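Local coordinates for trypsin-resistant surface T6 protein (Streptococcus pyogenes serotype M6, PDB 4P0D) that is the T6 backbone pilin and probably forms the repeating shaft subunit of a cell-wall-anchored pilus, at residues 18-28 / 73-81; 226-234 / 245-253. The protein carries 1 engineered substitution. All coordinates share one frame; numbering follows the deposited sequence.

Interaction 1. Residues 18-28 / 73-81; sequences GPTVTLYKIGE and PFSTENVSI
L23 and E77 face each other as a hydrogen-bonded antiparallel pair, and the close packing of this contact spreads from them. L23 N reaches E77 O at 2.7 Å, and E77 N returns the bond to L23 O at 2.8 Å, both donors in the carbonyl plane. On the L23 side, V21, L23, V79 and I81 make an apolar row: V21 CG2 meets I81 CG2 at 3.7 Å, and L23 CD1 touches V79 CG2. V21 can reach two partners because its methyls part: CG1, anti to the backbone N (chi1 -178°), leans on V79 CB, leaving CG2 for I81.

The other side is wetter. T22 and T76 press methyl against methyl at 3.4 Å between CG2 atoms, a tight fit, yet a water bridges T22 OG1 and N78 OD1 close by. Between the backbones themselves, where the pairing loosens at V21 and V79, a second water accepts from V21 N and donates to V79 O. At the far end E28 lies over one face of the F74 ring, its CG 3.6 Å from the centroid in a CH-pi contact, with the carboxylate plane 15° from the ring.

Strand 75-79 thus runs along one edge of strand 20-31, whose other edge bonds to strand 94-101. Y88 of strand 86-91 covers L23 and E77, while helix 56-68 packs I66 on Y24.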
ATOM      1  N   GLY A  18      -7.167 -21.272   9.753  1.00 12.65           N
ATOM      2  CA  GLY A  18      -6.660 -21.692  11.055  1.00 12.59           C
ATOM      3  C   GLY A  18      -6.863 -20.742  12.226  1.00 12.89           C
ATOM      4  O   GLY A  18      -5.898 -20.375  12.910  1.00 12.70           O
ATOM      5  N   PRO A  19      -8.118 -20.362  12.498  1.00 12.70           N
ATOM      6  CA  PRO A  19      -8.374 -19.472  13.626  1.00 12.81           C
ATOM      7  C   PRO A  19      -8.372 -20.220  14.966  1.00 13.67           C
ATOM      8  O   PRO A  19      -8.341 -21.437  15.003  1.00 13.78           O
ATOM      9  CB  PRO A  19      -9.769 -18.947  13.329  1.00 12.73           C
ATOM     10  CG  PRO A  19     -10.436 -20.115  12.669  1.00 12.57           C
ATOM     11  CD  PRO A  19      -9.367 -20.746  11.815  1.00 12.78           C
ATOM     12  N   THR A  20      -8.403 -19.461  16.049  1.00 14.75           N
ATOM     13  CA  THR A  20      -8.690 -19.962  17.375  1.00 15.65           C
ATOM     14  C   THR A  20     -10.196 -20.014  17.506  1.00 15.21           C
ATOM     15  O   THR A  20     -10.904 -19.100  17.064  1.00 16.50           O
ATOM     16  CB  THR A  20      -8.128 -18.982  18.421  1.00 16.32           C
ATOM     17  OG1 THR A  20      -6.710 -18.950  18.293  1.00 16.93           O
ATOM     18  CG2 THR A  20      -8.501 -19.376  19.806  1.00 16.43           C
ATOM     19  N   VAL A  21     -10.697 -21.084  18.097  1.00 15.09           N
ATOM     20  CA  VAL A  21     -12.117 -21.214  18.354  1.00 15.03           C
ATOM     21  C   VAL A  21     -12.329 -21.258  19.877  1.00 15.36           C
ATOM     22  O   VAL A  21     -11.741 -22.103  20.584  1.00 15.36           O
ATOM     23  CB  VAL A  21     -12.701 -22.477  17.688  1.00 14.95           C
ATOM     24  CG1 VAL A  21     -14.191 -22.564  17.944  1.00 14.74           C
ATOM     25  CG2 VAL A  21     -12.412 -22.467  16.190  1.00 15.33           C
ATOM     26  N   THR A  22     -13.147 -20.332  20.360  1.00 15.82           N
ATOM     27  CA  THR A  22     -13.529 -20.259  21.752  1.00 15.90           C
ATOM     28  C   THR A  22     -15.048 -20.350  21.865  1.00 16.36           C
ATOM     29  O   THR A  22     -15.769 -19.627  21.178  1.00 16.02           O
ATOM     30  CB  THR A  22     -13.062 -18.949  22.387  1.00 16.48           C
ATOM     31  OG1 THR A  22     -11.698 -18.679  22.024  1.00 15.81           O
ATOM     32  CG2 THR A  22     -13.189 -19.032  23.910  1.00 16.30           C
ATOM     33  N   LEU A  23     -15.529 -21.230  22.738  1.00 15.83           N
ATOM     34  CA  LEU A  23     -16.950 -21.373  22.997  1.00 17.42           C
ATOM     35  C   LEU A  23     -17.253 -20.759  24.372  1.00 18.44           C
ATOM     36  O   LEU A  23     -16.565 -21.054  25.356  1.00 18.40           O
ATOM     37  CB  LEU A  23     -17.374 -22.840  22.946  1.00 17.88           C
ATOM     38  CG  LEU A  23     -18.034 -23.297  21.644  1.00 19.41           C
ATOM     39  CD1 LEU A  23     -17.103 -23.132  20.443  1.00 20.19           C
ATOM     40  CD2 LEU A  23     -18.488 -24.749  21.778  1.00 19.95           C
ATOM     41  N   TYR A  24     -18.254 -19.886  24.420  1.00 18.52           N
ATOM     42  CA  TYR A  24     -18.643 -19.238  25.673  1.00 18.68           C
ATOM     43  C   TYR A  24     -20.015 -19.709  26.051  1.00 18.75           C
ATOM     44  O   TYR A  24     -20.972 -19.481  25.315  1.00 19.63           O
ATOM     45  CB  TYR A  24     -18.667 -17.726  25.496  1.00 18.66           C
ATOM     46  CG  TYR A  24     -17.349 -17.148  25.043  1.00 18.48           C
ATOM     47  CD1 TYR A  24     -16.371 -16.818  25.959  1.00 18.36           C
ATOM     48  CD2 TYR A  24     -17.090 -16.910  23.688  1.00 19.05           C
ATOM     49  CE1 TYR A  24     -15.162 -16.276  25.561  1.00 18.87           C
ATOM     50  CE2 TYR A  24     -15.882 -16.379  23.279  1.00 19.38           C
ATOM     51  CZ  TYR A  24     -14.913 -16.055  24.224  1.00 19.83           C
ATOM     52  OH  TYR A  24     -13.680 -15.507  23.843  1.00 20.22           O
ATOM     53  N   LYS A  25     -20.130 -20.380  27.189  1.00 18.80           N
ATOM     54  CA  LYS A  25     -21.432 -20.883  27.594  1.00 19.49           C
ATOM     55  C   LYS A  25     -22.296 -19.744  28.140  1.00 19.40           C
ATOM     56  O   LYS A  25     -21.966 -19.148  29.168  1.00 20.89           O
ATOM     57  CB  LYS A  25     -21.280 -21.987  28.628  1.00 19.75           C
ATOM     58  CG  LYS A  25     -22.562 -22.724  28.957  1.00 20.90           C
ATOM     59  CD  LYS A  25     -22.214 -23.693  30.078  1.00 22.28           C
ATOM     60  CE  LYS A  25     -23.195 -24.810  30.244  1.00 23.26           C
ATOM     61  NZ  LYS A  25     -22.575 -25.795  31.182  1.00 23.96           N
ATOM     62  N   ILE A  26     -23.401 -19.487  27.450  1.00 18.50           N
ATOM     63  CA  ILE A  26     -24.352 -18.430  27.805  1.00 19.90           C
ATOM     64  C   ILE A  26     -25.688 -18.961  28.318  1.00 20.82           C
ATOM     65  O   ILE A  26     -26.519 -18.179  28.778  1.00 21.23           O
ATOM     66  CB  ILE A  26     -24.645 -17.510  26.595  1.00 19.33           C
ATOM     67  CG1 ILE A  26     -25.122 -18.322  25.391  1.00 19.74           C
ATOM     68  CG2 ILE A  26     -23.393 -16.722  26.246  1.00 19.28           C
ATOM     69  CD1 ILE A  26     -25.964 -17.533  24.403  1.00 20.43           C
ATOM     70  N   GLY A  27     -25.900 -20.278  28.219  1.00 22.56           N
ATOM     71  CA  GLY A  27     -27.155 -20.916  28.653  1.00 22.39           C
ATOM     72  C   GLY A  27     -26.860 -22.243  29.339  1.00 24.53           C
ATOM     73  O   GLY A  27     -26.298 -23.154  28.711  1.00 22.36           O
ATOM     74  N   GLU A  28     -27.211 -22.333  30.629  1.00 24.81           N
ATOM     75  CA  GLU A  28     -27.108 -23.571  31.409  1.00 27.71           C
ATOM     76  C   GLU A  28     -28.422 -24.337  31.334  1.00 27.55           C
ATOM     77  O   GLU A  28     -29.510 -23.767  31.539  1.00 26.70           O
ATOM     78  CB  GLU A  28     -26.802 -23.287  32.897  1.00 30.67           C
ATOM     79  CG  GLU A  28     -25.347 -22.984  33.193  1.00 32.35           C
ATOM     80  CD  GLU A  28     -25.038 -22.818  34.689  1.00 34.52           C
ATOM     81  OE1 GLU A  28     -25.951 -22.508  35.491  1.00 34.37           O
ATOM     82  OE2 GLU A  28     -23.858 -22.982  35.067  1.00 34.90           O
ATOM     83  N   PRO A  73     -19.922 -15.380  30.761  1.00 23.97           N
ATOM     84  CA  PRO A  73     -20.379 -16.717  30.444  1.00 23.91           C
ATOM     85  C   PRO A  73     -20.160 -17.641  31.633  1.00 22.61           C
ATOM     86  O   PRO A  73     -19.332 -17.362  32.496  1.00 21.49           O
ATOM     87  CB  PRO A  73     -19.507 -17.117  29.250  1.00 24.34           C
ATOM     88  CG  PRO A  73     -18.272 -16.313  29.384  1.00 25.45           C
ATOM     89  CD  PRO A  73     -18.556 -15.132  30.279  1.00 24.82           C
ATOM     90  N   PHE A  74     -20.923 -18.727  31.677  1.00 23.58           N
ATOM     91  CA  PHE A  74     -20.777 -19.717  32.749  1.00 23.56           C
ATOM     92  C   PHE A  74     -19.482 -20.495  32.635  1.00 23.58           C
ATOM     93  O   PHE A  74     -18.960 -20.999  33.626  1.00 22.41           O
ATOM     94  CB  PHE A  74     -21.932 -20.687  32.712  1.00 22.92           C
ATOM     95  CG  PHE A  74     -23.250 -20.040  32.946  1.00 23.30           C
ATOM     96  CD1 PHE A  74     -23.664 -19.748  34.242  1.00 23.64           C
ATOM     97  CD2 PHE A  74     -24.084 -19.726  31.887  1.00 22.71           C
ATOM     98  CE1 PHE A  74     -24.889 -19.146  34.469  1.00 24.44           C
ATOM     99  CE2 PHE A  74     -25.308 -19.128  32.114  1.00 24.40           C
ATOM    100  CZ  PHE A  74     -25.713 -18.840  33.406  1.00 23.79           C
ATOM    101  N   SER A  75     -18.987 -20.636  31.413  1.00 23.60           N
ATOM    102  CA  SER A  75     -17.701 -21.271  31.194  1.00 23.51           C
ATOM    103  C   SER A  75     -17.176 -20.862  29.834  1.00 23.31           C
ATOM    104  O   SER A  75     -17.939 -20.412  28.977  1.00 21.58           O
ATOM    105  CB  SER A  75     -17.823 -22.799  31.289  1.00 24.77           C
ATOM    106  OG  SER A  75     -18.636 -23.302  30.252  1.00 26.43           O
ATOM    107  N   THR A  76     -15.865 -20.998  29.672  1.00 24.17           N
ATOM    108  CA  THR A  76     -15.181 -20.720  28.419  1.00 25.03           C
ATOM    109  C   THR A  76     -14.416 -21.962  27.999  1.00 25.53           C
ATOM    110  O   THR A  76     -13.627 -22.483  28.791  1.00 25.84           O
ATOM    111  CB  THR A  76     -14.176 -19.582  28.600  1.00 26.50           C
ATOM    112  OG1 THR A  76     -14.850 -18.451  29.146  1.00 26.19           O
ATOM    113  CG2 THR A  76     -13.531 -19.199  27.265  1.00 27.31           C
ATOM    114  N   GLU A  77     -14.640 -22.424  26.764  1.00 25.62           N
ATOM    115  CA  GLU A  77     -13.935 -23.607  26.213  1.00 25.78           C
ATOM    116  C   GLU A  77     -13.109 -23.273  24.978  1.00 25.08           C
ATOM    117  O   GLU A  77     -13.556 -22.542  24.079  1.00 22.94           O
ATOM    118  CB  GLU A  77     -14.929 -24.688  25.784  1.00 26.71           C
ATOM    119  CG  GLU A  77     -15.978 -25.057  26.816  1.00 28.05           C
ATOM    120  CD  GLU A  77     -15.415 -25.800  28.000  1.00 29.27           C
ATOM    121  OE1 GLU A  77     -14.305 -26.382  27.911  1.00 29.75           O
ATOM    122  OE2 GLU A  77     -16.100 -25.790  29.036  1.00 31.15           O
ATOM    123  N   ASN A  78     -11.912 -23.842  24.927  1.00 23.70           N
ATOM    124  CA  ASN A  78     -11.039 -23.725  23.774  1.00 24.03           C
ATOM    125  C   ASN A  78     -11.216 -24.989  22.946  1.00 22.44           C
ATOM    126  O   ASN A  78     -11.118 -26.081  23.488  1.00 20.99           O
ATOM    127  CB  ASN A  78      -9.600 -23.583  24.257  1.00 25.93           C
ATOM    128  CG  ASN A  78      -9.453 -22.502  25.325  1.00 28.75           C
ATOM    129  OD1 ASN A  78      -9.994 -21.405  25.189  1.00 28.90           O
ATOM    130  ND2 ASN A  78      -8.738 -22.823  26.407  1.00 30.66           N
ATOM    131  N   VAL A  79     -11.500 -24.845  21.654  1.00 20.08           N
ATOM    132  CA  VAL A  79     -11.831 -25.993  20.828  1.00 19.48           C
ATOM    133  C   VAL A  79     -10.797 -26.112  19.705  1.00 19.06           C
ATOM    134  O   VAL A  79     -10.518 -25.152  19.003  1.00 17.11           O
ATOM    135  CB  VAL A  79     -13.264 -25.867  20.297  1.00 19.44           C
ATOM    136  CG1 VAL A  79     -13.665 -27.096  19.480  1.00 20.15           C
ATOM    137  CG2 VAL A  79     -14.222 -25.669  21.467  1.00 18.95           C
ATOM    138  N   SER A  80     -10.209 -27.295  19.562  1.00 18.97           N
ATOM    139  CA  SER A  80      -9.199 -27.486  18.535  1.00 19.05           C
ATOM    140  C   SER A  80      -9.859 -27.584  17.167  1.00 16.87           C
ATOM    141  O   SER A  80     -11.050 -27.871  17.059  1.00 16.11           O
ATOM    142  CB  SER A  80      -8.383 -28.745  18.814  1.00 20.10           C
ATOM    143  OG  SER A  80      -9.184 -29.898  18.616  1.00 21.15           O
ATOM    144  N   ILE A  81      -9.067 -27.340  16.126  1.00 16.05           N
ATOM    145  CA  ILE A  81      -9.531 -27.504  14.755  1.00 15.52           C
ATOM    146  C   ILE A  81      -8.705 -28.560  14.013  1.00 15.00           C
ATOM    147  O   ILE A  81      -7.552 -28.839  14.361  1.00 13.75           O
ATOM    148  CB  ILE A  81      -9.499 -26.172  13.959  1.00 15.37           C
ATOM    149  CG1 ILE A  81      -8.074 -25.646  13.818  1.00 15.29           C
ATOM    150  CG2 ILE A  81     -10.372 -25.119  14.641  1.00 15.54           C
ATOM    151  CD1 ILE A  81      -8.001 -24.378  13.014  1.00 15.90           C
TER
HETATM  152  O   HOH W   1      -9.031 -23.195  18.942  1.00 20.35           O
HETATM  153  O   HOH W   2      -9.793 -20.399  22.842  1.00 29.08           O

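Interaction 2. Residues 226-234 / 245-253; sequences VMVENTKIG and LSFIYDSLE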
ATOM      1  N   VAL A 226     -15.082  13.149   2.860  1.00 13.39           N
ATOM      2  CA  VAL A 226     -15.258  12.547   1.551  1.00 13.54           C
ATOM      3  C   VAL A 226     -16.762  12.485   1.300  1.00 13.93           C
ATOM      4  O   VAL A 226     -17.467  11.671   1.916  1.00 14.06           O
ATOM      5  CB  VAL A 226     -14.663  11.136   1.527  1.00 13.70           C
ATOM      6  CG1 VAL A 226     -14.790  10.530   0.131  1.00 13.84           C
ATOM      7  CG2 VAL A 226     -13.212  11.177   1.980  1.00 13.62           C
ATOM      8  N   MET A 227     -17.247  13.352   0.409  1.00 14.00           N
ATOM      9  CA  MET A 227     -18.691  13.512   0.187  1.00 14.51           C
ATOM     10  C   MET A 227     -19.129  12.955  -1.160  1.00 14.66           C
ATOM     11  O   MET A 227     -18.561  13.318  -2.189  1.00 14.27           O
ATOM     12  CB  MET A 227     -19.059  15.006   0.236  1.00 14.97           C
ATOM     13  CG  MET A 227     -18.642  15.737   1.516  1.00 15.26           C
ATOM     14  SD  MET A 227     -19.326  15.038   3.029  1.00 16.40           S
ATOM     15  CE  MET A 227     -21.075  15.346   2.748  1.00 16.52           C
ATOM     16  N   VAL A 228     -20.128  12.078  -1.149  1.00 15.54           N
ATOM     17  CA  VAL A 228     -20.818  11.625  -2.356  1.00 17.37           C
ATOM     18  C   VAL A 228     -22.321  11.640  -2.088  1.00 19.68           C
ATOM     19  O   VAL A 228     -22.772  11.204  -1.025  1.00 20.64           O
ATOM     20  CB  VAL A 228     -20.440  10.183  -2.781  1.00 17.84           C
ATOM     21  CG1 VAL A 228     -20.993   9.867  -4.171  1.00 18.78           C
ATOM     22  CG2 VAL A 228     -18.941   9.985  -2.780  1.00 18.47           C
ATOM     23  N   GLU A 229     -23.092  12.115  -3.054  1.00 21.43           N
ATOM     24  CA  GLU A 229     -24.568  12.193  -2.944  1.00 23.26           C
ATOM     25  C   GLU A 229     -25.082  12.762  -1.599  1.00 21.48           C
ATOM     26  O   GLU A 229     -26.055  12.257  -1.036  1.00 22.04           O
ATOM     27  CB  GLU A 229     -25.265  10.845  -3.331  1.00 24.80           C
ATOM     28  CG  GLU A 229     -24.741   9.540  -2.713  1.00 25.18           C
ATOM     29  CD  GLU A 229     -25.395   8.279  -3.304  1.00 25.44           C
ATOM     30  OE1 GLU A 229     -25.469   8.140  -4.535  1.00 24.91           O
ATOM     31  OE2 GLU A 229     -25.832   7.398  -2.534  1.00 24.88           O
ATOM     32  N   ASN A 230     -24.441  13.849  -1.139  1.00 19.65           N
ATOM     33  CA  ASN A 230     -24.706  14.476   0.164  1.00 18.41           C
ATOM     34  C   ASN A 230     -24.433  13.553   1.358  1.00 18.26           C
ATOM     35  O   ASN A 230     -24.821  13.856   2.487  1.00 18.75           O
ATOM     36  CB  ASN A 230     -26.144  15.068   0.252  1.00 18.02           C
ATOM     37  CG  ASN A 230     -26.289  16.396  -0.473  1.00 18.04           C
ATOM     38  OD1 ASN A 230     -25.329  17.151  -0.625  1.00 16.85           O
ATOM     39  ND2 ASN A 230     -27.520  16.702  -0.904  1.00 17.55           N
ATOM     40  N   THR A 231     -23.765  12.438   1.109  1.00 17.94           N
ATOM     41  CA  THR A 231     -23.411  11.488   2.145  1.00 18.45           C
ATOM     42  C   THR A 231     -21.923  11.554   2.390  1.00 18.30           C
ATOM     43  O   THR A 231     -21.133  11.543   1.455  1.00 18.89           O
ATOM     44  CB  THR A 231     -23.770  10.058   1.716  1.00 18.29           C
ATOM     45  OG1 THR A 231     -25.176   9.972   1.504  1.00 18.68           O
ATOM     46  CG2 THR A 231     -23.356   9.033   2.765  1.00 18.60           C
ATOM     47  N   LYS A 232     -21.541  11.609   3.647  1.00 18.40           N
ATOM     48  CA  LYS A 232     -20.135  11.490   4.010  1.00 19.00           C
ATOM     49  C   LYS A 232     -19.762  10.005   4.126  1.00 18.17           C
ATOM     50  O   LYS A 232     -20.238   9.307   5.024  1.00 18.91           O
ATOM     51  CB  LYS A 232     -19.894  12.199   5.335  1.00 20.27           C
ATOM     52  CG  LYS A 232     -18.435  12.293   5.715  1.00 22.52           C
ATOM     53  CD  LYS A 232     -18.258  12.476   7.213  1.00 25.51           C
ATOM     54  CE  LYS A 232     -18.210  13.930   7.597  1.00 29.02           C
ATOM     55  NZ  LYS A 232     -17.900  14.052   9.055  1.00 32.12           N
ATOM     56  N   ILE A 233     -18.914   9.512   3.229  1.00 16.55           N
ATOM     57  CA  ILE A 233     -18.543   8.097   3.273  1.00 15.84           C
ATOM     58  C   ILE A 233     -17.200   7.863   3.958  1.00 15.67           C
ATOM     59  O   ILE A 233     -16.798   6.719   4.177  1.00 15.35           O
ATOM     60  CB  ILE A 233     -18.515   7.436   1.878  1.00 15.30           C
ATOM     61  CG1 ILE A 233     -17.455   8.066   0.966  1.00 14.59           C
ATOM     62  CG2 ILE A 233     -19.895   7.512   1.245  1.00 15.62           C
ATOM     63  CD1 ILE A 233     -17.188   7.278  -0.297  1.00 14.32           C
ATOM     64  N   GLY A 234     -16.491   8.935   4.264  1.00 15.07           N
ATOM     65  CA  GLY A 234     -15.222   8.815   4.932  1.00 15.07           C
ATOM     66  C   GLY A 234     -14.582  10.170   5.161  1.00 15.85           C
ATOM     67  O   GLY A 234     -15.173  11.206   4.866  1.00 16.15           O
ATOM     68  N   LEU A 245      -7.136   7.426   5.363  1.00 15.29           N
ATOM     69  CA  LEU A 245      -8.517   7.611   4.952  1.00 15.38           C
ATOM     70  C   LEU A 245      -9.371   6.552   5.672  1.00 15.46           C
ATOM     71  O   LEU A 245      -9.246   5.349   5.425  1.00 14.19           O
ATOM     72  CB  LEU A 245      -8.658   7.517   3.430  1.00 16.36           C
ATOM     73  CG  LEU A 245      -9.815   8.299   2.798  1.00 17.21           C
ATOM     74  CD1 LEU A 245      -9.848   8.134   1.292  1.00 18.18           C
ATOM     75  CD2 LEU A 245     -11.134   7.881   3.401  1.00 17.66           C
ATOM     76  N   SER A 246     -10.223   7.014   6.578  1.00 15.37           N
ATOM     77  CA  SER A 246     -11.088   6.124   7.328  1.00 16.25           C
ATOM     78  C   SER A 246     -12.465   6.215   6.718  1.00 16.77           C
ATOM     79  O   SER A 246     -13.034   7.307   6.648  1.00 18.26           O
ATOM     80  CB  SER A 246     -11.126   6.514   8.818  1.00 15.82           C
ATOM     81  OG  SER A 246     -11.996   5.659   9.548  1.00 15.83           O
ATOM     82  N   PHE A 247     -13.011   5.084   6.279  1.00 16.68           N
ATOM     83  CA  PHE A 247     -14.378   5.072   5.747  1.00 16.59           C
ATOM     84  C   PHE A 247     -15.395   4.703   6.819  1.00 16.94           C
ATOM     85  O   PHE A 247     -15.052   4.129   7.852  1.00 16.12           O
ATOM     86  CB  PHE A 247     -14.512   4.089   4.587  1.00 17.53           C
ATOM     87  CG  PHE A 247     -13.749   4.485   3.347  1.00 17.18           C
ATOM     88  CD1 PHE A 247     -14.270   5.417   2.465  1.00 17.44           C
ATOM     89  CD2 PHE A 247     -12.530   3.891   3.050  1.00 17.41           C
ATOM     90  CE1 PHE A 247     -13.587   5.768   1.318  1.00 17.59           C
ATOM     91  CE2 PHE A 247     -11.839   4.234   1.900  1.00 17.27           C
ATOM     92  CZ  PHE A 247     -12.358   5.181   1.043  1.00 17.46           C
ATOM     93  N   ILE A 248     -16.649   5.050   6.548  1.00 16.49           N
ATOM     94  CA  ILE A 248     -17.768   4.751   7.419  1.00 17.55           C
ATOM     95  C   ILE A 248     -18.494   3.536   6.855  1.00 16.16           C
ATOM     96  O   ILE A 248     -19.290   3.652   5.904  1.00 15.14           O
ATOM     97  CB  ILE A 248     -18.716   5.972   7.512  1.00 18.98           C
ATOM     98  CG1 ILE A 248     -17.903   7.205   7.926  1.00 20.27           C
ATOM     99  CG2 ILE A 248     -19.882   5.676   8.460  1.00 19.29           C
ATOM    100  CD1 ILE A 248     -18.705   8.496   7.958  1.00 21.92           C
ATOM    101  N   TYR A 249     -18.218   2.370   7.449  1.00 16.01           N
ATOM    102  CA  TYR A 249     -18.657   1.068   6.886  1.00 15.94           C
ATOM    103  C   TYR A 249     -20.092   1.050   6.393  1.00 16.57           C
ATOM    104  O   TYR A 249     -20.372   0.652   5.251  1.00 16.18           O
ATOM    105  CB  TYR A 249     -18.469  -0.068   7.898  1.00 15.30           C
ATOM    106  CG  TYR A 249     -18.867  -1.427   7.366  1.00 15.00           C
ATOM    107  CD1 TYR A 249     -17.980  -2.179   6.597  1.00 14.95           C
ATOM    108  CD2 TYR A 249     -20.118  -1.978   7.648  1.00 15.57           C
ATOM    109  CE1 TYR A 249     -18.327  -3.409   6.110  1.00 15.16           C
ATOM    110  CE2 TYR A 249     -20.485  -3.223   7.165  1.00 15.42           C
ATOM    111  CZ  TYR A 249     -19.580  -3.937   6.403  1.00 15.84           C
ATOM    112  OH  TYR A 249     -19.891  -5.185   5.930  1.00 15.78           O
ATOM    113  N   ASP A 250     -21.000   1.475   7.264  1.00 18.63           N
ATOM    114  CA  ASP A 250     -22.425   1.431   6.958  1.00 21.06           C
ATOM    115  C   ASP A 250     -22.769   2.276   5.719  1.00 21.25           C
ATOM    116  O   ASP A 250     -23.599   1.849   4.903  1.00 24.16           O
ATOM    117  CB  ASP A 250     -23.264   1.826   8.182  1.00 22.82           C
ATOM    118  CG  ASP A 250     -23.205   0.781   9.299  1.00 24.98           C
ATOM    119  OD1 ASP A 250     -22.930  -0.396   9.012  1.00 25.49           O
ATOM    120  OD2 ASP A 250     -23.439   1.132  10.472  1.00 26.95           O
ATOM    121  N   SER A 251     -22.105   3.426   5.554  0.70 20.26           N
ATOM    122  CA  SER A 251     -22.368   4.327   4.419  0.70 19.77           C
ATOM    123  C   SER A 251     -21.940   3.772   3.053  0.70 19.48           C
ATOM    124  O   SER A 251     -22.329   4.306   2.013  0.70 18.00           O
ATOM    125  CB  SER A 251     -21.667   5.676   4.631  0.70 20.71           C
ATOM    126  OG  SER A 251     -20.283   5.589   4.303  0.70 20.42           O
ATOM    127  N   LEU A 252     -21.119   2.725   3.053  1.00 19.14           N
ATOM    128  CA  LEU A 252     -20.607   2.150   1.801  1.00 18.58           C
ATOM    129  C   LEU A 252     -21.599   1.242   1.083  1.00 19.19           C
ATOM    130  O   LEU A 252     -21.433   0.966  -0.114  1.00 17.76           O
ATOM    131  CB  LEU A 252     -19.290   1.415   2.034  1.00 18.29           C
ATOM    132  CG  LEU A 252     -18.130   2.233   2.610  1.00 17.58           C
ATOM    133  CD1 LEU A 252     -16.862   1.388   2.684  1.00 17.52           C
ATOM    134  CD2 LEU A 252     -17.878   3.505   1.808  1.00 17.59           C
ATOM    135  N   GLU A 253     -22.643   0.787   1.785  1.00 20.11           N
ATOM    136  CA  GLU A 253     -23.655  -0.092   1.178  1.00 21.12           C
ATOM    137  C   GLU A 253     -22.998  -1.318   0.523  1.00 21.16           C
ATOM    138  O   GLU A 253     -23.378  -1.716  -0.570  1.00 20.12           O
ATOM    139  CB  GLU A 253     -24.505   0.674   0.138  1.00 23.27           C
ATOM    140  CG  GLU A 253     -25.305   1.833   0.696  1.00 24.05           C
ATOM    141  CD  GLU A 253     -25.827   2.783  -0.361  1.00 26.60           C
ATOM    142  OE1 GLU A 253     -25.894   2.447  -1.573  1.00 28.67           O
ATOM    143  OE2 GLU A 253     -26.183   3.902   0.035  1.00 28.25           O
TER
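I233 and I248 are joined by the one hydrogen bond between these segments, where the antiparallel beta hairpin of strands 231-238 and 242-247 splays open within the Cna-B-like domain. I248 N lies 2.9 Å from I233 O but 44° out of the carbonyl plane, so the bond misses the lone-pair directions even though its N-H points well at the oxygen. I233 O also sits at the edge of the F247 ring, in its plane and 3.3 Å from F247 CD1. Next along, G234 and F247 form a non-hydrogen-bonded pair with CA atoms only 3.9 Å apart, a closeness helped by the lack of a side chain on G234.

Around this point the side chains close in. L245 CD2 covers one face of the F247 ring over its centre and also meets V226 CG2. I233 CB rests against L252 CD2 at 4.0 Å.

Two turns set these groups in place. Strands 225-228 and 231-238 are linked by a type I' turn from V228 to T231, and V226 is bonded through its backbone to both I233 and G234. Across from it, residues 249-252 coil with helical backbone angles and bring S251 and L252 back over I233. Farther out, the carboxylates of E229 and E253 come near each other, but K214 makes salt bridges to both, and K216 pairs with E229; W213 packs against I233, E229 and E253 and gives its NE1 to L252 O.

On the flank of the hairpin, the extended I248 side chain (chi2 176°) carries its CD1 across to K232 O at 3.4 Å, with K232 CD 4.1 Å from the same I248 CD1.

In the fold
Interaction 1 belongs to the T6 Ig-like domain and interaction 2 to the Cna-B-like domain that follows it in the chain. Their centres are 36 Å apart and their nearest atoms about 19 Å apart, so they do not touch. Strand 139-155 connects the two regions, pairing with strand 108-116 on the side of interaction 1 and with strand 171-179 on that of interaction 2. The two differ in kind: 18-28 / 73-81 is an antiparallel pair of strands distant in sequence, joined by several backbone hydrogen bonds, whereas 226-234 / 245-253 is a hairpin diverging into turns. The bound calcium, whose site includes S82 and T85, lies about 6 Å from the side chain of I81 in interaction 1.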